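PDB 4OOB: 3-hydroxyacyl-thioester dehydratase X from Mycobacterium tuberculosis, which catalyses the reversible hydration of trans-2-enoyl-CoA to (3R)-3-hydroxyacyl-CoA in lipid metabolism, with a preference for C8 to C12 chains. Local coordinates for residues L47-V52 with P62-G67; A93-E98 with L104-T109; V108-V113 with A118-T123; L126-T131 with K182-P187. All coordinates share one frame; numbering follows the deposited sequence.

Contact 1 (L47-V52 with P62-G67)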
loop_
_atom_site.group_PDB
_atom_site.type_symbol
_atom_site.label_atom_id
_atom_site.label_comp_id
_atom_site.label_asym_id
_atom_site.label_seq_id
_atom_site.Cartn_x
_atom_site.Cartn_y
_atom_site.Cartn_z
ATOM N N LEU A 47 -5.260 -2.931 8.558
ATOM C CA LEU A 47 -6.357 -3.103 9.486
ATOM C C LEU A 47 -7.737 -3.122 8.797
ATOM O O LEU A 47 -8.640 -3.875 9.201
ATOM C CB LEU A 47 -6.310 -1.952 10.488
ATOM C CG LEU A 47 -7.357 -1.882 11.611
ATOM C CD1 LEU A 47 -7.146 -2.977 12.650
ATOM C CD2 LEU A 47 -7.291 -0.498 12.241
ATOM N N THR A 48 -7.910 -2.229 7.820
ATOM C CA THR A 48 -9.198 -2.027 7.147
ATOM C C THR A 48 -9.383 -2.917 5.944
ATOM O O THR A 48 -10.494 -3.062 5.471
ATOM C CB THR A 48 -9.425 -0.539 6.735
ATOM O OG1 THR A 48 -8.446 -0.115 5.794
ATOM C CG2 THR A 48 -9.388 0.421 7.950
ATOM N N PHE A 49 -8.327 -3.557 5.454
ATOM C CA PHE A 49 -8.396 -4.172 4.122
ATOM C C PHE A 49 -9.401 -5.302 3.984
ATOM O O PHE A 49 -10.085 -5.460 2.965
ATOM C CB PHE A 49 -7.044 -4.703 3.684
ATOM C CG PHE A 49 -6.960 -4.961 2.195
ATOM C CD1 PHE A 49 -7.207 -3.945 1.295
ATOM C CD2 PHE A 49 -6.680 -6.211 1.707
ATOM C CE1 PHE A 49 -7.131 -4.168 -0.080
ATOM C CE2 PHE A 49 -6.619 -6.451 0.354
ATOM C CZ PHE A 49 -6.836 -5.436 -0.543
ATOM N N PRO A 50 -9.489 -6.120 5.010
ATOM C CA PRO A 50 -10.536 -7.110 4.909
ATOM C C PRO A 50 -11.954 -6.486 4.863
ATOM O O PRO A 50 -12.803 -7.051 4.177
ATOM C CB PRO A 50 -10.299 -7.977 6.154
ATOM C CG PRO A 50 -8.800 -7.790 6.443
ATOM C CD PRO A 50 -8.689 -6.297 6.235
ATOM N N SER A 51 -12.196 -5.339 5.511
ATOM C CA SER A 51 -13.475 -4.612 5.351
ATOM C C SER A 51 -13.631 -4.007 3.949
ATOM O O SER A 51 -14.722 -3.992 3.376
ATOM C CB SER A 51 -13.630 -3.504 6.399
ATOM O OG SER A 51 -13.405 -4.033 7.707
ATOM N N VAL A 52 -12.520 -3.548 3.398
ATOM C CA VAL A 52 -12.479 -3.077 2.013
ATOM C C VAL A 52 -12.914 -4.135 0.966
ATOM O O VAL A 52 -13.801 -3.884 0.152
ATOM C CB VAL A 52 -11.078 -2.557 1.673
ATOM C CG1 VAL A 52 -10.891 -2.443 0.170
ATOM C CG2 VAL A 52 -10.842 -1.218 2.353
ATOM N N PRO A 62 -9.825 -11.667 2.861
ATOM C CA PRO A 62 -8.534 -10.994 3.061
ATOM C C PRO A 62 -7.494 -11.265 1.885
ATOM O O PRO A 62 -6.459 -11.947 2.051
ATOM C CB PRO A 62 -8.067 -11.626 4.376
ATOM C CG PRO A 62 -8.461 -13.065 4.174
ATOM C CD PRO A 62 -9.804 -13.015 3.448
ATOM N N PHE A 63 -7.845 -10.751 0.702
ATOM C CA PHE A 63 -7.049 -10.891 -0.519
ATOM C C PHE A 63 -7.505 -9.760 -1.417
ATOM O O PHE A 63 -8.715 -9.479 -1.527
ATOM C CB PHE A 63 -7.291 -12.190 -1.347
ATOM C CG PHE A 63 -7.454 -13.472 -0.555
ATOM C CD1 PHE A 63 -6.426 -14.396 -0.473
ATOM C CD2 PHE A 63 -8.688 -13.810 -0.001
ATOM C CE1 PHE A 63 -6.586 -15.578 0.200
ATOM C CE2 PHE A 63 -8.862 -15.004 0.690
ATOM C CZ PHE A 63 -7.806 -15.884 0.799
ATOM N N ALA A 64 -6.541 -9.152 -2.102
ATOM C CA ALA A 64 -6.846 -8.331 -3.256
ATOM C C ALA A 64 -7.197 -9.365 -4.300
ATOM O O ALA A 64 -6.759 -10.511 -4.215
ATOM C CB ALA A 64 -5.645 -7.489 -3.669
ATOM N N ALA A 65 -8.032 -8.984 -5.257
ATOM C CA ALA A 65 -8.420 -9.928 -6.327
ATOM C C ALA A 65 -7.131 -10.392 -6.948
ATOM O O ALA A 65 -6.111 -9.619 -7.047
ATOM C CB ALA A 65 -9.331 -9.282 -7.385
ATOM N N MET A 66 -7.158 -11.647 -7.367
ATOM C CA MET A 66 -5.958 -12.303 -7.800
ATOM C C MET A 66 -5.466 -11.540 -9.004
ATOM O O MET A 66 -6.217 -11.164 -9.891
ATOM C CB MET A 66 -6.239 -13.771 -8.109
ATOM C CG MET A 66 -5.003 -14.655 -8.008
ATOM S SD MET A 66 -5.403 -16.374 -8.367
ATOM C CE MET A 66 -6.743 -16.803 -7.285
ATOM N N GLY A 67 -4.205 -11.224 -9.022
ATOM C CA GLY A 67 -3.698 -10.511 -10.159
ATOM C C GLY A 67 -3.868 -8.988 -10.182
ATOM O O GLY A 67 -3.033 -8.345 -10.884
#
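Phe49 reaches out from the helix 47-52 to the loop 62-67 and meets Ala64. Its CG lies anti to the backbone N (chi1 -163°), which carries the ring out toward the loop. The ring comes edge-on to the peptide: Phe49 CE2 is 3.7 Å from Ala64 N, which lies near the ring plane. The neighbouring corner adds an apolar touch, with Phe49 CZ 3.9 Å from Ala64 CB. The Ala64 N-H itself is bonded to Asp170 OD1, so the ring edge packs beside a peptide group that is already satisfied. Pro50 comes next. Its ring meets the ring of Pro62 loosely, with Pro50 CG 4.4 Å from Pro62 CB. Pro50 has no N-H to give to the preceding turn, and the helix kinks here. Helical bonding is regained at Val52, whose N donates to Thr48 O at 2.9 Å. The loop also bonds to His171, which follows Asp170 in the Asp-His-Asn-Pro-Ile-His sequence of the hydratase 2 motif. Behind the contact, helix 43-57 lies on the sheet of the hotdog fold. Thr48 and Val52 pack on strands 86-99 and 102-113, Leu47 on strands 12-18 and 86-99, and Ser51 on strand 12-18.

Contact 2 (A93-E98 with L104-T109)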
loop_
_atom_site.group_PDB
_atom_site.type_symbol
_atom_site.label_atom_id
_atom_site.label_comp_id
_atom_site.label_asym_id
_atom_site.label_seq_id
_atom_site.Cartn_x
_atom_site.Cartn_y
_atom_site.Cartn_z
ATOM N N ALA A 93 -16.573 2.399 -2.809
ATOM C CA ALA A 93 -16.028 2.140 -4.121
ATOM C C ALA A 93 -16.610 3.066 -5.158
ATOM O O ALA A 93 -17.796 3.240 -5.217
ATOM C CB ALA A 93 -16.331 0.707 -4.530
ATOM N N GLU A 94 -15.791 3.606 -6.037
ATOM C CA GLU A 94 -16.254 4.643 -6.924
ATOM C C GLU A 94 -15.241 4.813 -8.039
ATOM O O GLU A 94 -14.108 4.304 -7.968
ATOM C CB GLU A 94 -16.425 5.956 -6.112
ATOM C CG GLU A 94 -15.217 6.911 -6.132
ATOM C CD GLU A 94 -15.195 7.992 -5.010
ATOM O OE1 GLU A 94 -14.472 9.008 -5.134
ATOM O OE2 GLU A 94 -15.856 7.805 -3.970
ATOM N N ASN A 95 -15.644 5.557 -9.061
ATOM C CA ASN A 95 -14.766 6.051 -10.085
ATOM C C ASN A 95 -14.198 4.897 -10.906
ATOM O O ASN A 95 -13.004 4.866 -11.188
ATOM C CB ASN A 95 -13.662 6.886 -9.432
ATOM C CG ASN A 95 -12.959 7.810 -10.390
ATOM O OD1 ASN A 95 -13.423 8.072 -11.480
ATOM N ND2 ASN A 95 -11.796 8.289 -9.986
ATOM N N LEU A 96 -15.055 3.956 -11.297
ATOM C CA LEU A 96 -14.667 2.952 -12.289
ATOM C C LEU A 96 -14.244 3.634 -13.524
ATOM O O LEU A 96 -15.000 4.405 -14.068
ATOM C CB LEU A 96 -15.798 2.032 -12.711
ATOM C CG LEU A 96 -15.816 0.619 -12.165
ATOM C CD1 LEU A 96 -14.429 -0.038 -12.056
ATOM C CD2 LEU A 96 -16.499 0.737 -10.802
ATOM N N ARG A 97 -13.055 3.326 -14.001
ATOM C CA ARG A 97 -12.717 3.765 -15.341
ATOM C C ARG A 97 -11.702 2.838 -15.993
ATOM O O ARG A 97 -11.001 2.029 -15.322
ATOM C CB ARG A 97 -12.261 5.234 -15.364
ATOM C CG ARG A 97 -10.891 5.561 -14.775
ATOM C CD ARG A 97 -11.014 5.726 -13.288
ATOM N NE ARG A 97 -9.810 6.173 -12.605
ATOM C CZ ARG A 97 -9.543 5.922 -11.323
ATOM N NH1 ARG A 97 -10.344 5.202 -10.506
ATOM N NH2 ARG A 97 -8.429 6.364 -10.854
ATOM N N GLU A 98 -11.650 2.991 -17.310
ATOM C CA GLU A 98 -10.922 2.131 -18.186
ATOM C C GLU A 98 -9.487 2.539 -18.214
ATOM O O GLU A 98 -9.168 3.679 -18.060
ATOM C CB GLU A 98 -11.509 2.183 -19.601
ATOM C CG GLU A 98 -12.606 1.161 -19.899
ATOM C CD GLU A 98 -12.896 1.074 -21.394
ATOM O OE1 GLU A 98 -12.705 2.053 -22.089
ATOM O OE2 GLU A 98 -13.325 0.017 -21.884
ATOM N N LEU A 104 -9.785 0.439 -13.417
ATOM C CA LEU A 104 -9.372 1.031 -12.183
ATOM C C LEU A 104 -10.642 1.329 -11.413
ATOM O O LEU A 104 -11.641 1.772 -11.996
ATOM C CB LEU A 104 -8.595 2.359 -12.397
ATOM C CG LEU A 104 -7.370 2.327 -13.304
ATOM C CD1 LEU A 104 -6.994 3.731 -13.791
ATOM C CD2 LEU A 104 -6.171 1.732 -12.554
ATOM N N VAL A 105 -10.552 1.145 -10.102
ATOM C CA VAL A 105 -11.584 1.591 -9.183
ATOM C C VAL A 105 -10.934 2.200 -7.954
ATOM O O VAL A 105 -9.873 1.746 -7.515
ATOM C CB VAL A 105 -12.475 0.428 -8.751
ATOM C CG1 VAL A 105 -11.642 -0.658 -8.051
ATOM C CG2 VAL A 105 -13.569 0.941 -7.842
ATOM N N ASP A 106 -11.579 3.194 -7.376
ATOM C CA ASP A 106 -11.108 3.792 -6.161
ATOM C C ASP A 106 -11.843 3.235 -4.958
ATOM O O ASP A 106 -13.071 3.150 -4.940
ATOM C CB ASP A 106 -11.319 5.296 -6.190
ATOM C CG ASP A 106 -10.393 6.042 -7.151
ATOM O OD1 ASP A 106 -9.349 5.532 -7.659
ATOM O OD2 ASP A 106 -10.759 7.199 -7.397
ATOM N N LEU A 107 -11.073 2.889 -3.921
ATOM C CA LEU A 107 -11.624 2.376 -2.638
ATOM C C LEU A 107 -11.296 3.377 -1.562
ATOM O O LEU A 107 -10.141 3.608 -1.287
ATOM C CB LEU A 107 -10.991 1.043 -2.305
ATOM C CG LEU A 107 -11.576 -0.242 -2.905
ATOM C CD1 LEU A 107 -12.625 -0.001 -3.938
ATOM C CD2 LEU A 107 -10.508 -1.169 -3.449
ATOM N N VAL A 108 -12.327 4.026 -1.019
ATOM C CA VAL A 108 -12.142 5.247 -0.238
ATOM C C VAL A 108 -12.525 4.841 1.177
ATOM O O VAL A 108 -13.643 4.358 1.412
ATOM C CB VAL A 108 -13.022 6.373 -0.826
ATOM C CG1 VAL A 108 -12.942 7.656 -0.035
ATOM C CG2 VAL A 108 -12.640 6.643 -2.290
ATOM N N THR A 109 -11.571 4.956 2.097
ATOM C CA THR A 109 -11.762 4.516 3.462
ATOM C C THR A 109 -11.593 5.677 4.472
ATOM O O THR A 109 -10.627 6.475 4.401
ATOM C CB THR A 109 -10.812 3.348 3.792
ATOM O OG1 THR A 109 -11.123 2.258 2.942
ATOM C CG2 THR A 109 -10.982 2.839 5.184
#
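Asp106 is held by two side chains of the strand 93-98, and this buried carboxylate is the tight part of the contact. Asn95 ND2 donates to Asp106 OD2 at 3.0 Å in a nearly straight bond (169°), arriving from above the carboxylate plane. Arg97 NH1 forms a salt bridge with Asp106 OD1, also at 3.0 Å, and Thr124 OG1 bonds to the same oxygen. These partners probably stabilise the charged carboxylate. The Arg97 chain bends at chi2 (-84°), which turns the guanidinium back toward Asp106. Arg97 NH1 also donates to Asn95 O at 2.8 Å. Leu104 CB lies over the centre of one guanidinium face; Asn95 ND2 lies above the opposite face, toward its rim. Glu94, on the face of Asp106, brushes Val108; its carboxylate pairs with Arg92. A beta bulge shifts the register between the hydrogen-bonded pairs Glu94-Asp106 and Arg97-Leu104. The solvent side is the rim of strand 93-98, where Ala93, Asn95 and Leu96 are exposed. Leu96 CD1 lies 3.9 Å from buried Val105 CB, and Ala93 CB 3.8 Å from Leu107 CD1. The strands form a hairpin, flanked by strand 116-128 beyond strand 102-113. Helix 43-57 packs on buried Leu107 and touches Ala93.

Contact 3 (V108-V113 with A118-T123)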
loop_
_atom_site.group_PDB
_atom_site.type_symbol
_atom_site.label_atom_id
_atom_site.label_comp_id
_atom_site.label_asym_id
_atom_site.label_seq_id
_atom_site.Cartn_x
_atom_site.Cartn_y
_atom_site.Cartn_z
ATOM N N VAL A 108 -12.327 4.026 -1.019
ATOM C CA VAL A 108 -12.142 5.247 -0.238
ATOM C C VAL A 108 -12.525 4.841 1.177
ATOM O O VAL A 108 -13.643 4.358 1.412
ATOM C CB VAL A 108 -13.022 6.373 -0.826
ATOM C CG1 VAL A 108 -12.942 7.656 -0.035
ATOM C CG2 VAL A 108 -12.640 6.643 -2.290
ATOM N N THR A 109 -11.571 4.956 2.097
ATOM C CA THR A 109 -11.762 4.516 3.462
ATOM C C THR A 109 -11.593 5.677 4.472
ATOM O O THR A 109 -10.627 6.475 4.401
ATOM C CB THR A 109 -10.812 3.348 3.792
ATOM O OG1 THR A 109 -11.123 2.258 2.942
ATOM C CG2 THR A 109 -10.982 2.839 5.184
ATOM N N ASN A 110 -12.558 5.731 5.391
ATOM C CA ASN A 110 -12.598 6.677 6.504
ATOM C C ASN A 110 -12.517 5.891 7.817
ATOM O O ASN A 110 -13.419 5.081 8.137
ATOM C CB ASN A 110 -13.896 7.513 6.473
ATOM C CG ASN A 110 -13.836 8.657 5.452
ATOM O OD1 ASN A 110 -13.336 9.728 5.760
ATOM N ND2 ASN A 110 -14.311 8.414 4.219
ATOM N N VAL A 111 -11.440 6.157 8.564
ATOM C CA VAL A 111 -11.182 5.541 9.854
ATOM C C VAL A 111 -11.349 6.580 10.970
ATOM O O VAL A 111 -10.625 7.578 11.036
ATOM C CB VAL A 111 -9.765 4.943 9.875
ATOM C CG1 VAL A 111 -9.368 4.468 11.281
ATOM C CG2 VAL A 111 -9.661 3.806 8.873
ATOM N N SER A 112 -12.327 6.342 11.841
ATOM C CA SER A 112 -12.686 7.300 12.887
ATOM C C SER A 112 -12.332 6.800 14.272
ATOM O O SER A 112 -12.348 5.589 14.539
ATOM C CB SER A 112 -14.173 7.576 12.867
ATOM O OG SER A 112 -14.468 8.274 11.684
ATOM N N VAL A 113 -12.003 7.768 15.113
ATOM C CA VAL A 113 -11.898 7.636 16.560
ATOM C C VAL A 113 -12.822 8.690 17.172
ATOM O O VAL A 113 -12.704 9.903 16.886
ATOM C CB VAL A 113 -10.467 7.860 17.046
ATOM C CG1 VAL A 113 -10.412 7.826 18.582
ATOM C CG2 VAL A 113 -9.551 6.797 16.443
ATOM N N ALA A 118 -9.771 10.390 11.838
ATOM C CA ALA A 118 -8.355 10.472 12.109
ATOM C C ALA A 118 -7.538 10.187 10.881
ATOM O O ALA A 118 -6.462 10.731 10.736
ATOM C CB ALA A 118 -7.983 9.519 13.202
ATOM N N TRP A 119 -8.061 9.367 9.974
ATOM C CA TRP A 119 -7.237 8.795 8.906
ATOM C C TRP A 119 -8.131 8.443 7.708
ATOM O O TRP A 119 -9.160 7.779 7.854
ATOM C CB TRP A 119 -6.500 7.567 9.478
ATOM C CG TRP A 119 -5.397 6.849 8.649
ATOM C CD1 TRP A 119 -4.027 6.962 8.812
ATOM C CD2 TRP A 119 -5.589 5.866 7.627
ATOM N NE1 TRP A 119 -3.353 6.102 7.950
ATOM C CE2 TRP A 119 -4.284 5.421 7.210
ATOM C CE3 TRP A 119 -6.712 5.316 7.034
ATOM C CZ2 TRP A 119 -4.101 4.478 6.223
ATOM C CZ3 TRP A 119 -6.545 4.380 6.056
ATOM C CH2 TRP A 119 -5.235 3.957 5.643
ATOM N N HIS A 120 -7.716 8.909 6.543
ATOM C CA HIS A 120 -8.475 8.808 5.316
ATOM C C HIS A 120 -7.597 8.212 4.215
ATOM O O HIS A 120 -6.443 8.613 4.055
ATOM C CB HIS A 120 -8.935 10.232 4.908
ATOM C CG HIS A 120 -9.716 10.277 3.636
ATOM N ND1 HIS A 120 -11.093 10.137 3.586
ATOM C CD2 HIS A 120 -9.315 10.466 2.366
ATOM C CE1 HIS A 120 -11.490 10.202 2.328
ATOM N NE2 HIS A 120 -10.428 10.396 1.570
ATOM N N GLN A 121 -8.158 7.330 3.403
ATOM C CA GLN A 121 -7.404 6.748 2.307
ATOM C C GLN A 121 -8.176 6.575 0.974
ATOM O O GLN A 121 -9.315 6.190 0.969
ATOM C CB GLN A 121 -6.865 5.420 2.754
ATOM C CG GLN A 121 -6.209 4.598 1.679
ATOM C CD GLN A 121 -5.696 3.300 2.260
ATOM O OE1 GLN A 121 -4.508 3.169 2.464
ATOM N NE2 GLN A 121 -6.596 2.364 2.594
ATOM N N VAL A 122 -7.477 6.868 -0.131
ATOM C CA VAL A 122 -7.877 6.540 -1.486
ATOM C C VAL A 122 -6.823 5.554 -2.061
ATOM O O VAL A 122 -5.619 5.845 -2.179
ATOM C CB VAL A 122 -8.018 7.762 -2.402
ATOM C CG1 VAL A 122 -8.717 7.369 -3.705
ATOM C CG2 VAL A 122 -8.810 8.919 -1.723
ATOM N N THR A 123 -7.318 4.358 -2.341
ATOM C CA THR A 123 -6.550 3.285 -2.835
ATOM C C THR A 123 -7.139 3.022 -4.207
ATOM O O THR A 123 -8.357 2.852 -4.347
ATOM C CB THR A 123 -6.800 2.013 -1.997
ATOM O OG1 THR A 123 -6.227 2.180 -0.694
ATOM C CG2 THR A 123 -6.251 0.739 -2.717
#
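The His120 imidazole meets the Asn110 amide at its edge. His120 ND1 donates to Asn110 OD1 at 3.2 Å, nearly straight (167°) and in the plane of the ring. The donor stands above the Asn110 carbonyl plane, and the two flat groups are turned 63° from each other. Both side chains lie alongside and point the same way. CG of His120 is opposite its backbone N (chi1 179°), while CG of Asn110 sits beside its own N; together these turns bring ring and amide within reach. Val108 CG1 approaches the ring obliquely, 3.8 Å from His120 CE1. On the other face of the sheet, the Trp119 indole receives Val111 obliquely, with Val111 CG2 3.8 Å from Trp119 CE3. Trp119 NE1 is satisfied by Leu41 O, which helps hold the indole in place.

The backbone ladder is firm at Thr109-Gln121, where each N-H donates to the partner's carbonyl oxygen. Val111 N then bonds to Trp119 O at 2.9 Å. Val111 O takes Ala118 N at 3.0 Å and, weakly, Trp119 N at 3.3 Å. Two residues thus face one: a classic beta bulge, with Ala118 near helical backbone angles.

The two strands make a hairpin flanked by strands 86-99 and 69-77. Thr109, Val111, Trp119 and Gln121 all touch helix 43-57, which packs on this face of the hotdog sheet.

Contact 4 (L126-T131 with K182-P187)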
loop_
_atom_site.group_PDB
_atom_site.type_symbol
_atom_site.label_atom_id
_atom_site.label_comp_id
_atom_site.label_asym_id
_atom_site.label_seq_id
_atom_site.Cartn_x
_atom_site.Cartn_y
_atom_site.Cartn_z
ATOM N N LEU A 126 -6.056 -1.602 -10.014
ATOM C CA LEU A 126 -6.249 -1.992 -11.423
ATOM C C LEU A 126 -6.599 -3.481 -11.434
ATOM O O LEU A 126 -5.801 -4.348 -10.978
ATOM C CB LEU A 126 -4.976 -1.764 -12.270
ATOM C CG LEU A 126 -5.049 -2.173 -13.766
ATOM C CD1 LEU A 126 -5.921 -1.231 -14.576
ATOM C CD2 LEU A 126 -3.686 -2.253 -14.397
ATOM N N HIS A 127 -7.820 -3.762 -11.865
ATOM C CA HIS A 127 -8.253 -5.123 -12.089
ATOM C C HIS A 127 -8.038 -5.503 -13.535
ATOM O O HIS A 127 -8.749 -5.053 -14.427
ATOM C CB HIS A 127 -9.698 -5.256 -11.690
ATOM C CG HIS A 127 -9.918 -5.003 -10.230
ATOM N ND1 HIS A 127 -9.467 -5.866 -9.252
ATOM C CD2 HIS A 127 -10.534 -3.991 -9.581
ATOM C CE1 HIS A 127 -9.800 -5.399 -8.066
ATOM N NE2 HIS A 127 -10.441 -4.260 -8.238
ATOM N N GLN A 128 -7.059 -6.344 -13.770
ATOM C CA GLN A 128 -6.664 -6.639 -15.132
ATOM C C GLN A 128 -7.785 -7.274 -15.952
ATOM O O GLN A 128 -8.591 -8.121 -15.458
ATOM C CB GLN A 128 -5.449 -7.559 -15.172
ATOM C CG GLN A 128 -4.320 -7.252 -14.217
ATOM C CD GLN A 128 -3.014 -7.926 -14.625
ATOM O OE1 GLN A 128 -2.322 -8.564 -13.806
ATOM N NE2 GLN A 128 -2.701 -7.837 -15.891
ATOM N N GLN A 129 -7.772 -6.908 -17.236
ATOM C CA GLN A 129 -8.741 -7.353 -18.268
ATOM C C GLN A 129 -8.535 -6.489 -19.503
ATOM O O GLN A 129 -8.003 -5.369 -19.399
ATOM C CB GLN A 129 -10.207 -7.194 -17.795
ATOM C CG GLN A 129 -10.580 -5.768 -17.447
ATOM C CD GLN A 129 -11.682 -5.676 -16.420
ATOM O OE1 GLN A 129 -12.825 -5.663 -16.752
ATOM N NE2 GLN A 129 -11.314 -5.555 -15.159
ATOM N N ARG A 130 -8.999 -6.960 -20.651
ATOM C CA ARG A 130 -9.021 -6.125 -21.877
ATOM C C ARG A 130 -10.065 -5.041 -21.749
ATOM O O ARG A 130 -11.155 -5.302 -21.286
ATOM C CB ARG A 130 -9.367 -6.937 -23.149
ATOM C CG ARG A 130 -8.636 -6.425 -24.365
ATOM C CD ARG A 130 -9.041 -7.068 -25.691
ATOM N NE ARG A 130 -10.245 -6.380 -26.029
ATOM C CZ ARG A 130 -10.375 -5.368 -26.853
ATOM N NH1 ARG A 130 -9.414 -4.952 -27.647
ATOM N NH2 ARG A 130 -11.534 -4.801 -26.878
ATOM N N THR A 131 -9.750 -3.843 -22.212
ATOM C CA THR A 131 -10.731 -2.760 -22.342
ATOM C C THR A 131 -10.652 -2.164 -23.756
ATOM O O THR A 131 -9.714 -2.449 -24.494
ATOM C CB THR A 131 -10.407 -1.628 -21.353
ATOM O OG1 THR A 131 -9.264 -0.880 -21.815
ATOM C CG2 THR A 131 -10.125 -2.190 -19.944
ATOM N N LYS A 182 2.240 -16.156 -12.473
ATOM C CA LYS A 182 2.398 -16.417 -13.886
ATOM C C LYS A 182 1.054 -16.333 -14.622
ATOM O O LYS A 182 0.991 -15.790 -15.693
ATOM C CB LYS A 182 3.022 -17.786 -14.099
ATOM C CG LYS A 182 3.632 -17.941 -15.466
ATOM C CD LYS A 182 5.129 -17.668 -15.429
ATOM C CE LYS A 182 5.599 -16.892 -16.659
ATOM N NZ LYS A 182 5.252 -17.648 -17.890
ATOM N N LEU A 183 -0.016 -16.836 -14.024
ATOM C CA LEU A 183 -1.362 -16.750 -14.593
ATOM C C LEU A 183 -1.813 -15.317 -14.829
ATOM O O LEU A 183 -2.704 -15.084 -15.618
ATOM C CB LEU A 183 -2.366 -17.393 -13.633
ATOM C CG LEU A 183 -2.731 -18.844 -13.847
ATOM C CD1 LEU A 183 -1.516 -19.661 -14.203
ATOM C CD2 LEU A 183 -3.464 -19.421 -12.651
ATOM N N PHE A 184 -1.225 -14.368 -14.095
ATOM C CA PHE A 184 -1.594 -12.983 -14.211
ATOM C C PHE A 184 -0.503 -12.087 -14.792
ATOM O O PHE A 184 -0.525 -10.875 -14.608
ATOM C CB PHE A 184 -2.191 -12.468 -12.883
ATOM C CG PHE A 184 -3.610 -12.970 -12.663
ATOM C CD1 PHE A 184 -4.686 -12.354 -13.318
ATOM C CD2 PHE A 184 -3.854 -14.127 -11.927
ATOM C CE1 PHE A 184 -5.967 -12.825 -13.168
ATOM C CE2 PHE A 184 -5.148 -14.610 -11.775
ATOM C CZ PHE A 184 -6.212 -13.955 -12.383
ATOM N N GLY A 185 0.414 -12.703 -15.531
ATOM C CA GLY A 185 1.359 -11.965 -16.376
ATOM C C GLY A 185 2.697 -11.668 -15.737
ATOM O O GLY A 185 3.446 -10.910 -16.277
ATOM N N PHE A 186 3.010 -12.242 -14.571
ATOM C CA PHE A 186 4.245 -11.912 -13.892
ATOM C C PHE A 186 5.186 -13.068 -13.916
ATOM O O PHE A 186 4.773 -14.165 -13.606
ATOM C CB PHE A 186 3.962 -11.590 -12.438
ATOM C CG PHE A 186 3.107 -10.369 -12.265
ATOM C CD1 PHE A 186 3.616 -9.123 -12.568
ATOM C CD2 PHE A 186 1.781 -10.477 -11.863
ATOM C CE1 PHE A 186 2.832 -7.996 -12.422
ATOM C CE2 PHE A 186 1.009 -9.370 -11.710
ATOM C CZ PHE A 186 1.521 -8.116 -11.998
ATOM N N PRO A 187 6.477 -12.815 -14.177
ATOM C CA PRO A 187 7.410 -13.946 -14.296
ATOM C C PRO A 187 7.858 -14.552 -12.993
ATOM O O PRO A 187 8.406 -15.629 -13.013
ATOM C CB PRO A 187 8.604 -13.344 -15.042
ATOM C CG PRO A 187 8.558 -11.878 -14.692
ATOM C CD PRO A 187 7.087 -11.539 -14.612
#
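Gln128 and Phe184 bring the two segments together, but their backbones stay apart, with Gln128 CA 8.2 Å from Phe184 CA. Gln128 is the last residue of strand 116-128. Beyond it the chain runs on as loop, with Gln129 in an extended conformation. On the other side, the chain leaves helix 178-183 through a turn. Gly185 N donates to Lys182 O at 3.1 Å, and Phe186 N bonds back to the carbonyl of the residue before Lys182. Gly185 has positive phi (94°), a conformation that suits a residue without a side chain.

Side chains bridge the gap, chiefly that of Gln128. It is extended beyond CG and sends its terminal amide to the turn after the helix. Gln128 CD lies 3.9 Å from Phe184 O. The amide crosses the Phe184 side chain, its plane 55° from that of the ring. The end of the amide also lies near the ring of Phe186, the buried member of the group. Ile69 lies beside both Gln128 and Phe186, and Met66 touches Phe184. On the strand side, Gln129 NE2 donates to His127 O at 2.7 Å. This bond folds the Gln129 side chain back on the strand end.

Here the C-terminal end of an inner strand of the hotdog sheet meets a helix terminus. That terminus is a Schellman motif with Gly185 as its C-prime residue, a common way for a helix to end in a sharp turn.

Contacts 2 and 3 are successive hairpins sharing strand 102-113, with Val108 and Thr109 common to both. Backbone bonds dominate each, and each is interrupted by a bulge. Contact 2 adds a salt bridge beside exposed residues; contact 3 has an imidazole-amide pair and more buried groups. Contact 1 is partly buried and mostly apolar. Its helix packs on both hairpins, with Val52 CG2 3.5 Å from Thr109 OG1. Contact 4 lies farthest out and is the smallest. It uses the strand of contact 3 at its other end, about 28 Å away between centres. It also meets the loop of contact 1, where Gly67 CA is 3.5 Å from Phe184 CG.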